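Side-chain contacts in glucokinase (Enterococcus faecalis, PDB 2QM1), which probably phosphorylates glucose with ATP and carries bound zinc and magnesium ions: residues Val87-Tyr90 and Asn91-Trp94; Gln98-Lys101 and Glu102-Ser106; Ala118-Ala121 and Ala122-Glu125; Gly149-Ala153 and Gly154-His158; Ala304-Gly307 and Asn308-Val312. All coordinates share one frame; numbering follows the deposited sequence. Where two conformers were deposited one is given.

Interaction 1 of 5, residues Val87-Tyr90 and Asn91-Trp94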
loop_
_atom_site.group_PDB
_atom_site.type_symbol
_atom_site.label_atom_id
_atom_site.label_comp_id
_atom_site.label_asym_id
_atom_site.label_seq_id
_atom_site.Cartn_x
_atom_site.Cartn_y
_atom_site.Cartn_z
ATOM N N VAL B 87 5.467 -7.568 -19.394
ATOM C CA VAL B 87 5.433 -6.310 -20.133
ATOM C C VAL B 87 6.382 -5.265 -19.464
ATOM O O VAL B 87 6.503 -5.235 -18.253
ATOM C CB VAL B 87 3.951 -5.810 -20.281
ATOM C CG1 VAL B 87 3.477 -5.006 -19.060
ATOM C CG2 VAL B 87 3.728 -5.069 -21.565
ATOM N N GLY B 88 7.077 -4.453 -20.252
ATOM C CA GLY B 88 7.787 -3.294 -19.693
ATOM C C GLY B 88 9.231 -3.540 -19.311
ATOM O O GLY B 88 9.808 -2.789 -18.506
ATOM N N ALA B 89 9.814 -4.590 -19.893
ATOM C CA ALA B 89 11.184 -4.981 -19.600
ATOM C C ALA B 89 12.114 -4.338 -20.636
ATOM O O ALA B 89 12.866 -5.028 -21.342
ATOM C CB ALA B 89 11.316 -6.516 -19.602
ATOM N N TYR B 90 12.041 -3.013 -20.731
ATOM C CA TYR B 90 12.696 -2.302 -21.837
ATOM C C TYR B 90 14.201 -2.525 -21.840
ATOM O O TYR B 90 14.785 -2.691 -22.910
ATOM C CB TYR B 90 12.314 -0.801 -21.885
ATOM C CG TYR B 90 11.449 -0.377 -23.087
ATOM C CD1 TYR B 90 10.226 -1.011 -23.381
ATOM C CD2 TYR B 90 11.854 0.692 -23.914
ATOM C CE1 TYR B 90 9.423 -0.613 -24.497
ATOM C CE2 TYR B 90 11.072 1.117 -25.037
ATOM C CZ TYR B 90 9.858 0.463 -25.325
ATOM O OH TYR B 90 9.113 0.890 -26.417
ATOM N N ASN B 91 14.797 -2.591 -20.644
ATOM C CA ASN B 91 16.219 -2.883 -20.469
ATOM C C ASN B 91 16.668 -4.215 -21.055
ATOM O O ASN B 91 17.858 -4.447 -21.243
ATOM C CB ASN B 91 16.621 -2.808 -18.988
ATOM C CG ASN B 91 15.774 -3.717 -18.085
ATOM O OD1 ASN B 91 14.542 -3.682 -18.102
ATOM N ND2 ASN B 91 16.450 -4.515 -17.263
ATOM N N LEU B 92 15.706 -5.077 -21.354
ATOM C CA LEU B 92 15.981 -6.384 -21.922
ATOM C C LEU B 92 15.810 -6.363 -23.435
ATOM O O LEU B 92 16.158 -7.330 -24.107
ATOM C CB LEU B 92 15.064 -7.444 -21.293
ATOM C CG LEU B 92 15.358 -7.889 -19.851
ATOM C CD1 LEU B 92 14.422 -9.021 -19.392
ATOM C CD2 LEU B 92 16.838 -8.298 -19.654
ATOM N N ASN B 93 15.287 -5.248 -23.953
ATOM C CA ASN B 93 14.886 -5.115 -25.354
ATOM C C ASN B 93 13.594 -5.862 -25.677
ATOM O O ASN B 93 13.279 -6.060 -26.835
ATOM C CB ASN B 93 15.993 -5.600 -26.340
ATOM C CG ASN B 93 17.193 -4.652 -26.442
ATOM O OD1 ASN B 93 17.058 -3.428 -26.273
ATOM N ND2 ASN B 93 18.380 -5.219 -26.755
ATOM N N TRP B 94 12.858 -6.319 -24.673
ATOM C CA TRP B 94 11.507 -6.821 -24.916
ATOM C C TRP B 94 10.594 -5.619 -25.101
ATOM O O TRP B 94 10.295 -4.944 -24.148
ATOM C CB TRP B 94 11.016 -7.682 -23.756
ATOM C CG TRP B 94 11.795 -8.961 -23.582
ATOM C CD1 TRP B 94 12.653 -9.519 -24.481
ATOM C CD2 TRP B 94 11.773 -9.836 -22.453
ATOM N NE1 TRP B 94 13.183 -10.680 -23.980
ATOM C CE2 TRP B 94 12.654 -10.903 -22.737
ATOM C CE3 TRP B 94 11.085 -9.831 -21.233
ATOM C CZ2 TRP B 94 12.864 -11.958 -21.850
ATOM C CZ3 TRP B 94 11.298 -10.869 -20.347
ATOM C CH2 TRP B 94 12.192 -11.920 -20.657
#

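Interaction 2 of 5, residues Gln98-Lys101 and Glu102-Ser106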
loop_
_atom_site.group_PDB
_atom_site.type_symbol
_atom_site.label_atom_id
_atom_site.label_comp_id
_atom_site.label_asym_id
_atom_site.label_seq_id
_atom_site.Cartn_x
_atom_site.Cartn_y
_atom_site.Cartn_z
ATOM N N GLN B 98 5.873 -10.646 -23.626
ATOM C CA GLN B 98 6.540 -11.933 -23.742
ATOM C C GLN B 98 5.775 -13.058 -23.009
ATOM O O GLN B 98 5.468 -12.928 -21.804
ATOM C CB GLN B 98 7.983 -11.842 -23.241
ATOM C CG GLN B 98 8.876 -10.829 -24.018
ATOM C CD GLN B 98 8.992 -11.158 -25.493
ATOM O OE1 GLN B 98 9.546 -12.206 -25.887
ATOM N NE2 GLN B 98 8.486 -10.251 -26.329
ATOM N N PRO B 99 5.449 -14.141 -23.741
ATOM C CA PRO B 99 4.725 -15.307 -23.211
ATOM C C PRO B 99 5.704 -16.252 -22.506
ATOM O O PRO B 99 5.777 -17.430 -22.847
ATOM C CB PRO B 99 4.161 -15.972 -24.479
ATOM C CG PRO B 99 5.160 -15.662 -25.533
ATOM C CD PRO B 99 5.755 -14.292 -25.182
ATOM N N VAL B 100 6.408 -15.731 -21.499
ATOM C CA VAL B 100 7.526 -16.430 -20.903
ATOM C C VAL B 100 7.084 -17.731 -20.267
ATOM O O VAL B 100 7.736 -18.739 -20.410
ATOM C CB VAL B 100 8.208 -15.559 -19.800
ATOM C CG1 VAL B 100 9.226 -16.369 -19.021
ATOM C CG2 VAL B 100 8.911 -14.317 -20.410
ATOM N N LYS B 101 5.960 -17.699 -19.568
ATOM C CA LYS B 101 5.500 -18.880 -18.884
ATOM C C LYS B 101 5.241 -19.954 -19.928
ATOM O O LYS B 101 5.706 -21.099 -19.803
ATOM C CB LYS B 101 4.210 -18.588 -18.092
ATOM C CG LYS B 101 3.566 -19.897 -17.531
ATOM C CD LYS B 101 2.360 -19.625 -16.594
ATOM C CE LYS B 101 1.674 -20.945 -16.249
ATOM N NZ LYS B 101 0.424 -20.699 -15.476
ATOM N N GLU B 102 4.492 -19.575 -20.972
ATOM C CA GLU B 102 4.177 -20.509 -22.032
ATOM C C GLU B 102 5.437 -21.171 -22.620
ATOM O O GLU B 102 5.479 -22.387 -22.764
ATOM C CB GLU B 102 3.423 -19.781 -23.123
ATOM C CG GLU B 102 2.474 -20.631 -23.910
ATOM C CD GLU B 102 1.550 -19.732 -24.707
ATOM O OE1 GLU B 102 2.007 -19.243 -25.778
ATOM O OE2 GLU B 102 0.397 -19.484 -24.250
ATOM N N GLN B 103 6.452 -20.371 -22.937
ATOM C CA GLN B 103 7.646 -20.885 -23.597
ATOM C C GLN B 103 8.398 -21.860 -22.698
ATOM O O GLN B 103 8.739 -22.976 -23.107
ATOM C CB GLN B 103 8.522 -19.737 -24.101
ATOM C CG GLN B 103 7.716 -18.739 -25.019
ATOM C CD GLN B 103 8.438 -17.444 -25.421
ATOM O OE1 GLN B 103 8.173 -16.871 -26.517
ATOM N NE2 GLN B 103 9.307 -16.957 -24.557
ATOM N N ILE B 104 8.588 -21.480 -21.444
ATOM C CA ILE B 104 9.394 -22.300 -20.552
ATOM C C ILE B 104 8.664 -23.553 -20.123
ATOM O O ILE B 104 9.238 -24.652 -20.096
ATOM C CB ILE B 104 9.891 -21.458 -19.337
ATOM C CG1 ILE B 104 10.770 -20.346 -19.886
ATOM C CG2 ILE B 104 10.637 -22.347 -18.282
ATOM C CD1 ILE B 104 11.436 -19.530 -18.864
ATOM N N GLU B 105 7.399 -23.400 -19.767
ATOM C CA GLU B 105 6.659 -24.539 -19.303
ATOM C C GLU B 105 6.624 -25.538 -20.436
ATOM O O GLU B 105 6.857 -26.747 -20.246
ATOM C CB GLU B 105 5.238 -24.140 -18.880
ATOM C CG GLU B 105 4.803 -24.840 -17.631
ATOM C CD GLU B 105 3.513 -24.325 -17.085
ATOM O OE1 GLU B 105 2.566 -24.104 -17.876
ATOM O OE2 GLU B 105 3.452 -24.163 -15.854
ATOM N N SER B 106 6.368 -25.021 -21.631
ATOM C CA SER B 106 6.317 -25.891 -22.827
ATOM C C SER B 106 7.619 -26.672 -23.077
ATOM O O SER B 106 7.622 -27.900 -23.237
ATOM C CB SER B 106 5.959 -25.084 -24.054
ATOM O OG SER B 106 5.713 -25.987 -25.129
HETATM O O HOH W 1 10.881 -14.662 -25.057
HETATM O O HOH W 2 8.504 -14.289 -28.104
#

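Interaction 3 of 5, residues Ala118-Ala121 and Ala122-Glu125. With MG (magnesium ion), chain K.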
loop_
_atom_site.group_PDB
_atom_site.type_symbol
_atom_site.label_atom_id
_atom_site.label_comp_id
_atom_site.label_asym_id
_atom_site.label_seq_id
_atom_site.Cartn_x
_atom_site.Cartn_y
_atom_site.Cartn_z
ATOM N N ALA B 118 11.975 -7.567 -8.006
ATOM C CA ALA B 118 11.932 -7.164 -6.581
ATOM C C ALA B 118 10.813 -7.842 -5.820
ATOM O O ALA B 118 10.952 -8.073 -4.640
ATOM C CB ALA B 118 11.873 -5.682 -6.429
ATOM N N ASN B 119 9.717 -8.223 -6.501
ATOM C CA ASN B 119 8.628 -8.929 -5.814
ATOM C C ASN B 119 9.120 -10.244 -5.209
ATOM O O ASN B 119 8.887 -10.575 -4.055
ATOM C CB ASN B 119 7.460 -9.198 -6.770
ATOM C CG ASN B 119 6.600 -7.967 -6.960
ATOM O OD1 ASN B 119 6.967 -6.866 -6.502
ATOM N ND2 ASN B 119 5.480 -8.119 -7.659
ATOM N N VAL B 120 9.853 -10.955 -6.039
ATOM C CA VAL B 120 10.390 -12.281 -5.741
ATOM C C VAL B 120 11.502 -12.157 -4.666
ATOM O O VAL B 120 11.547 -12.903 -3.709
ATOM C CB VAL B 120 10.782 -12.862 -7.128
ATOM C CG1 VAL B 120 12.130 -13.322 -7.217
ATOM C CG2 VAL B 120 9.725 -13.790 -7.674
ATOM N N ALA B 121 12.357 -11.166 -4.801
ATOM C CA ALA B 121 13.322 -10.847 -3.751
ATOM C C ALA B 121 12.652 -10.572 -2.390
ATOM O O ALA B 121 13.087 -11.072 -1.361
ATOM C CB ALA B 121 14.225 -9.674 -4.190
ATOM N N ALA B 122 11.552 -9.826 -2.419
ATOM C CA ALA B 122 10.702 -9.617 -1.278
ATOM C C ALA B 122 10.235 -10.929 -0.670
ATOM O O ALA B 122 10.261 -11.083 0.548
ATOM C CB ALA B 122 9.464 -8.718 -1.686
ATOM N N LEU B 123 9.786 -11.873 -1.504
ATOM C CA LEU B 123 9.342 -13.163 -1.009
ATOM C C LEU B 123 10.507 -13.903 -0.352
ATOM O O LEU B 123 10.324 -14.664 0.594
ATOM C CB LEU B 123 8.851 -14.058 -2.173
ATOM C CG LEU B 123 7.558 -13.712 -2.907
ATOM C CD1 LEU B 123 7.297 -14.601 -4.156
ATOM C CD2 LEU B 123 6.386 -13.771 -1.961
ATOM N N GLY B 124 11.696 -13.762 -0.947
ATOM C CA GLY B 124 12.910 -14.424 -0.428
ATOM C C GLY B 124 13.256 -13.870 0.954
ATOM O O GLY B 124 13.590 -14.630 1.892
ATOM N N GLU B 125 13.228 -12.547 1.091
ATOM C CA GLU B 125 13.552 -11.971 2.423
ATOM C C GLU B 125 12.454 -12.283 3.447
ATOM O O GLU B 125 12.720 -12.618 4.586
ATOM C CB GLU B 125 13.882 -10.462 2.336
ATOM C CG GLU B 125 15.208 -10.233 1.618
ATOM C CD GLU B 125 16.429 -10.412 2.532
ATOM O OE1 GLU B 125 16.255 -10.565 3.785
ATOM O OE2 GLU B 125 17.549 -10.358 1.995
HETATM MG MG MG K . 8.200 -5.211 -7.435
HETATM O O HOH W 3 6.661 -4.089 -8.872
#

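Interaction 4 of 5, residues Gly149-Ala153 and Gly154-His158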
loop_
_atom_site.group_PDB
_atom_site.type_symbol
_atom_site.label_atom_id
_atom_site.label_comp_id
_atom_site.label_asym_id
_atom_site.label_seq_id
_atom_site.Cartn_x
_atom_site.Cartn_y
_atom_site.Cartn_z
ATOM N N GLY B 149 8.925 -4.823 -3.194
ATOM C CA GLY B 149 7.853 -5.814 -3.146
ATOM C C GLY B 149 7.094 -5.610 -1.850
ATOM O O GLY B 149 7.684 -5.260 -0.814
ATOM N N ILE B 150 5.775 -5.794 -1.949
ATOM C CA ILE B 150 4.849 -5.698 -0.814
ATOM C C ILE B 150 4.068 -6.965 -0.571
ATOM O O ILE B 150 3.320 -7.435 -1.427
ATOM C CB ILE B 150 3.819 -4.515 -1.020
ATOM C CG1 ILE B 150 4.592 -3.180 -1.188
ATOM C CG2 ILE B 150 2.851 -4.551 0.167
ATOM C CD1 ILE B 150 3.779 -1.792 -1.426
ATOM N N VAL B 151 4.272 -7.534 0.596
ATOM C CA VAL B 151 3.426 -8.611 1.065
ATOM C C VAL B 151 2.488 -7.989 2.132
ATOM O O VAL B 151 2.923 -7.340 3.078
ATOM C CB VAL B 151 4.284 -9.755 1.648
ATOM C CG1 VAL B 151 3.427 -10.740 2.330
ATOM C CG2 VAL B 151 5.092 -10.416 0.545
ATOM N N ALA B 152 1.187 -8.142 1.937
ATOM C CA ALA B 152 0.237 -7.514 2.825
ATOM C C ALA B 152 -0.841 -8.545 3.035
ATOM O O ALA B 152 -1.298 -9.168 2.038
ATOM C CB ALA B 152 -0.356 -6.262 2.133
ATOM N N ALA B 153 -1.259 -8.722 4.294
ATOM C CA ALA B 153 -2.229 -9.783 4.688
ATOM C C ALA B 153 -1.872 -11.156 4.117
ATOM O O ALA B 153 -2.746 -11.944 3.686
ATOM C CB ALA B 153 -3.753 -9.382 4.359
ATOM N N GLY B 154 -0.581 -11.465 4.159
ATOM C CA GLY B 154 -0.120 -12.759 3.684
ATOM C C GLY B 154 0.092 -12.946 2.192
ATOM O O GLY B 154 0.619 -13.984 1.767
ATOM N N LYS B 155 -0.240 -11.948 1.377
ATOM C CA LYS B 155 -0.050 -12.105 -0.075
ATOM C C LYS B 155 0.765 -11.024 -0.700
ATOM O O LYS B 155 0.611 -9.835 -0.372
ATOM C CB LYS B 155 -1.393 -12.181 -0.833
ATOM C CG LYS B 155 -2.339 -13.207 -0.223
ATOM C CD LYS B 155 -3.704 -13.101 -0.789
ATOM C CE LYS B 155 -3.926 -14.098 -1.928
ATOM N NZ LYS B 155 -5.292 -13.844 -2.531
ATOM N N LEU B 156 1.531 -11.429 -1.709
ATOM C CA LEU B 156 2.339 -10.497 -2.441
ATOM C C LEU B 156 1.366 -9.587 -3.228
ATOM O O LEU B 156 0.436 -10.092 -3.820
ATOM C CB LEU B 156 3.193 -11.279 -3.418
ATOM C CG LEU B 156 4.633 -10.931 -3.790
ATOM C CD1 LEU B 156 4.799 -11.443 -5.253
ATOM C CD2 LEU B 156 5.098 -9.447 -3.602
ATOM N N LEU B 157 1.546 -8.275 -3.214
ATOM C CA LEU B 157 0.654 -7.390 -4.046
ATOM C C LEU B 157 1.112 -7.098 -5.507
ATOM O O LEU B 157 2.285 -6.861 -5.766
ATOM C CB LEU B 157 0.300 -6.085 -3.340
ATOM C CG LEU B 157 -0.158 -6.223 -1.868
ATOM C CD1 LEU B 157 -0.512 -4.915 -1.360
ATOM C CD2 LEU B 157 -1.352 -7.190 -1.695
ATOM N N HIS B 158 0.153 -7.100 -6.433
ATOM C CA HIS B 158 0.416 -6.845 -7.839
ATOM C C HIS B 158 -0.349 -5.634 -8.337
ATOM O O HIS B 158 0.111 -4.947 -9.194
ATOM C CB HIS B 158 0.103 -8.122 -8.656
ATOM C CG HIS B 158 0.956 -9.282 -8.231
ATOM N ND1 HIS B 158 0.594 -10.145 -7.215
ATOM C CD2 HIS B 158 2.221 -9.623 -8.574
ATOM C CE1 HIS B 158 1.571 -11.014 -7.001
ATOM N NE2 HIS B 158 2.566 -10.720 -7.817
HETATM O O HOH W 4 4.639 -5.782 -4.586
#

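Interaction 5 of 5, residues Ala304-Gly307 and Asn308-Val312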
loop_
_atom_site.group_PDB
_atom_site.type_symbol
_atom_site.label_atom_id
_atom_site.label_comp_id
_atom_site.label_asym_id
_atom_site.label_seq_id
_atom_site.Cartn_x
_atom_site.Cartn_y
_atom_site.Cartn_z
ATOM N N ALA B 304 18.283 -6.081 4.829
ATOM C CA ALA B 304 18.072 -7.413 4.208
ATOM C C ALA B 304 19.115 -8.364 4.789
ATOM O O ALA B 304 20.250 -7.932 5.043
ATOM C CB ALA B 304 18.279 -7.328 2.728
ATOM N N GLU B 305 18.766 -9.643 4.973
ATOM C CA GLU B 305 19.777 -10.600 5.467
ATOM C C GLU B 305 20.407 -11.519 4.398
ATOM O O GLU B 305 21.480 -12.056 4.614
ATOM C CB GLU B 305 19.233 -11.394 6.669
ATOM C CG GLU B 305 18.859 -10.493 7.884
ATOM C CD GLU B 305 17.894 -11.131 8.897
ATOM O OE1 GLU B 305 17.639 -12.351 8.803
ATOM O OE2 GLU B 305 17.405 -10.400 9.821
ATOM N N LEU B 306 19.785 -11.628 3.228
ATOM C CA LEU B 306 20.181 -12.630 2.234
ATOM C C LEU B 306 21.081 -12.177 1.130
ATOM O O LEU B 306 21.511 -13.018 0.332
ATOM C CB LEU B 306 18.974 -13.305 1.595
ATOM C CG LEU B 306 17.930 -13.879 2.530
ATOM C CD1 LEU B 306 16.720 -14.349 1.766
ATOM C CD2 LEU B 306 18.534 -14.989 3.368
ATOM N N GLY B 307 21.357 -10.874 1.061
ATOM C CA GLY B 307 22.170 -10.317 -0.023
ATOM C C GLY B 307 21.546 -10.677 -1.349
ATOM O O GLY B 307 20.292 -10.720 -1.473
ATOM N N ASN B 308 22.384 -10.993 -2.336
ATOM C CA ASN B 308 21.864 -11.163 -3.674
ATOM C C ASN B 308 21.223 -12.529 -3.921
ATOM O O ASN B 308 20.720 -12.764 -5.036
ATOM C CB ASN B 308 22.882 -10.791 -4.751
ATOM C CG ASN B 308 24.103 -11.728 -4.792
ATOM O OD1 ASN B 308 24.986 -11.557 -5.619
ATOM N ND2 ASN B 308 24.169 -12.670 -3.895
ATOM N N GLU B 309 21.263 -13.415 -2.912
ATOM C CA GLU B 309 20.540 -14.711 -2.995
ATOM C C GLU B 309 19.021 -14.558 -2.789
ATOM O O GLU B 309 18.277 -15.477 -3.124
ATOM C CB GLU B 309 21.111 -15.785 -2.039
ATOM C CG GLU B 309 22.424 -16.391 -2.493
ATOM C CD GLU B 309 22.858 -17.620 -1.688
ATOM O OE1 GLU B 309 23.850 -18.275 -2.086
ATOM O OE2 GLU B 309 22.233 -17.920 -0.648
ATOM N N ALA B 310 18.530 -13.424 -2.270
ATOM C CA ALA B 310 17.058 -13.323 -2.057
ATOM C C ALA B 310 16.269 -13.591 -3.309
ATOM O O ALA B 310 15.183 -14.163 -3.238
ATOM C CB ALA B 310 16.612 -11.971 -1.448
ATOM N N GLY B 311 16.789 -13.171 -4.456
ATOM C CA GLY B 311 16.060 -13.340 -5.725
ATOM C C GLY B 311 15.721 -14.774 -6.087
ATOM O O GLY B 311 14.562 -15.103 -6.380
ATOM N N VAL B 312 16.753 -15.607 -6.066
ATOM C CA VAL B 312 16.700 -17.019 -6.404
ATOM C C VAL B 312 15.875 -17.834 -5.362
ATOM O O VAL B 312 15.060 -18.707 -5.715
ATOM C CB VAL B 312 18.206 -17.434 -6.693
ATOM C CG1 VAL B 312 19.032 -17.953 -5.464
ATOM C CG2 VAL B 312 18.404 -18.060 -7.967
#

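Interaction 1 of 5, residues Val87-Tyr90 and Asn91-Trp94
A89 and W94 meet where the chain leaves the hairpin strand 85-87 and winds through a short 3-10 turn toward helix 100-108, an example of a loop folded onto its own methyl and indole groups. The polar contacts belong to the backbone. L92 N donates to A89 O at 2.8 Å, and N93 N donates to Y90 O, also at 2.8 Å; both donors stand above the carbonyl planes, as is usual in such a tight turn. Just before this, A89 is the centre of an inverse gamma turn, closed by a weak bond from Y90 N to G88 O.

The apolar contacts gather round the A89 methyl. Its CB lies 3.7 Å from W94 CE3, approaching the ring obliquely, and 4.0 Å from L92 CD1. That same L92 methyl sits 3.7 Å above the plane of the W94 indole, displaced toward its rim. W94 can receive it because its CG is turned away from the carbonyl carbon (chi1 -66°).

Looser contacts flank this cluster. Y90 CD1 comes within 4.0 Å of W94 O, while N91 OD1 folds back to 3.6 Å from A89 C. Two polar side-chain ends are held elsewhere: N93 ND2 bonds to I39 O and W94 NE1 to G43 O, with L13 and I46 packing against the indole.

The chemistry therefore divides cleanly: main-chain bonds set the curl, a small apolar cluster packs round the A89 methyl, and two side-chain N-H groups pin the loop to the segment preceding helix 46-60.

Interaction 2 of 5, residues Gln98-Lys101 and Glu102-Ser106
P99 and Q103 open the first turn of helix 100-108, with P99 at its N-cap position. Q103 N donates to P99 O at 3.0 Å, and the same i to i+4 pattern repeats in I104 N to V100 O and E105 N to K101 O, so the regular ladder starts at once. Two waters then tie the Q103 amide to Q98, just before the N-cap. One accepts a hydrogen bond from Q103 NE2 at 2.8 Å and donates one to Q98 OE1 at 2.9 Å; the other donates to both Q98 OE1 and Q103 OE1. Both ends of the Q103 amide are thus engaged, which probably limits its rotation, while Q98 NE2 turns to T96 O.

Beyond the waters, the Q103 chain runs extended from a CG anti to the carbonyl carbon (chi1 -54°). This brings OE1 to 3.4 Å from CG of the P99 ring, which the Q103 side chain passes at a slant. K101 and E105 run side by side, K101 CE lying 3.7 Å from E105 OE1. Their charged ends stay apart, K101 NZ being 4.6 Å from E105 OE2, and that carboxylate oxygen accepts instead from F112 N. On the buried face V100 CG1 meets I104 CD1 at 3.9 Å, and the pair packs onto F112, M73 and V47.

Water bridging thus serves the solvent side of this helix start and hydrocarbon contact the inner side; K101 probably gives E105 only a mild electrostatic bias, the firmer hold coming from strand 112-116.

Interaction 3 of 5, residues Ala118-Ala121 and Ala122-Glu125
L123 leans back over N119 because rotation about its CA-CB bond (chi1 -70°) leaves CG opposite the carbonyl carbon and 3.6 Å from N119 O. A similar first torsion at N119 (chi1 -79°), with OD1 almost eclipsing CA (chi2 9°), sends that oxygen the other way, toward the magnesium ion. Both residues lie on helix 117-128, in the actin-like ATPase fold to which ROK kinases belong, and the stretch shows how a short helical segment can carry a metal ligand at one end while packing along its length.

Regular bonds hold the helix: A122 N to A118 O, L123 N to N119 O, G124 N to V120 O and E125 N to A121 O. The A122 methyl lies close to the helix backbone, its CB 3.1 Å from N119 O. V120 and L123 make a looser pair, CG2 to CD1 at 4.4 Å, and both pack on helix 310-318.

The N119 amide is gripped twice. Its ND2 donates to D115 OD1, which probably helps to keep OD1 facing the metal. N116 and G148 complete the protein part of the site. N119 OD1 binds the magnesium ion at 2.3 Å, and a water oxygen lies 2.4 Å from the same ion.

Interaction 4 of 5, residues Gly149-Ala153 and Gly154-His158
I150 and L157 form the hub of this beta hairpin: I150 CG2 touches L157 CD1 at 3.7 Å, and the same leucine methyl reaches A152 CB at 3.7 Å. L157 keeps its CG on the side of the amide nitrogen (chi1 -47°), which carries the branch between the two. On the other face, V151 CG2 and L156 CD2 stand 4.3 Å apart, while L156 CD2 also curls to 3.5 Å from I150 O.

The backbone positions these groups. L157 N donates to I150 O at a short 2.7 Å, and A152 and K155 bond to each other in both directions as an antiparallel hydrogen-bonded pair. V151 and L156 form the adjoining non-hydrogen-bonded pair. A type I' turn from A152 to K155 reverses the chain, A153 and G154 both taking positive phi (48° and 82°). Past the last direct bond, a water bridges I150 N and L157 O.

Further out, A153 O accepts from K155 NZ of the second subunit, the reciprocal bond being weak, and A152 packs on L157 of that subunit, so the hairpin is part of the dimer interface. Within its own chain, strand 155-156 edges the sheet beside strand 146-152; L156 rests on N119 and L123 of helix 117-128, and V151 on R126 of the same helix.

Interaction 5 of 5, residues Ala304-Gly307 and Asn308-Val312
L306 lies against A310 as the chain turns from strand 300-303 into helix 310-318. With CG beside the backbone N (chi1 -51°), the leucine reaches A310: its CB is 3.9 Å from A310 N, and CD1 ends 4.0 Å from A310 CB. Methyl thus meets methyl across the turn. E309 points differently. Its CB passes 3.7 Å from L306 O, after which the extended chain runs on until OE1 makes a salt bridge with K32 NZ.

Backbone bonds hold these orientations lightly. E309 N donates to L306 O at 3.3 Å from above the carbonyl plane, and a weak bond joins A310 N to G307 O at the same length. G307 provides the bend between them with a positive phi (56°), a conformation readily open to a residue without a side chain.

Outside the segments, E125 of helix 117-128 holds the turn: E125 OE1 accepts from E305 N and E125 OE2 from L306 N, so a single carboxylate binds two successive amides. With K128 touching L306 as well, the chemistry implies a junction whose own bonds are few and long, the firmer polar hold coming from E125 and K32.

In the fold
Each contact is local, so the five follow one another along the chain and none nests in or crosses another. Interaction 1 closes the loop after strand 85-87, and interaction 2 starts the next helix; they meet where W94 CH2 packs on V100 CG2. Interaction 3, on helix 117-128, joins interactions 4 and 5. It touches interaction 4, the hairpin closed at 152-155, through N119 and A122 against G149, and interaction 5, the turn into helix 310-318, through V120 against G311. The helix therefore joins the edge of the second five-stranded sheet to a helix near the C terminus, while interactions 1 and 2 stay with the N-terminal sheet.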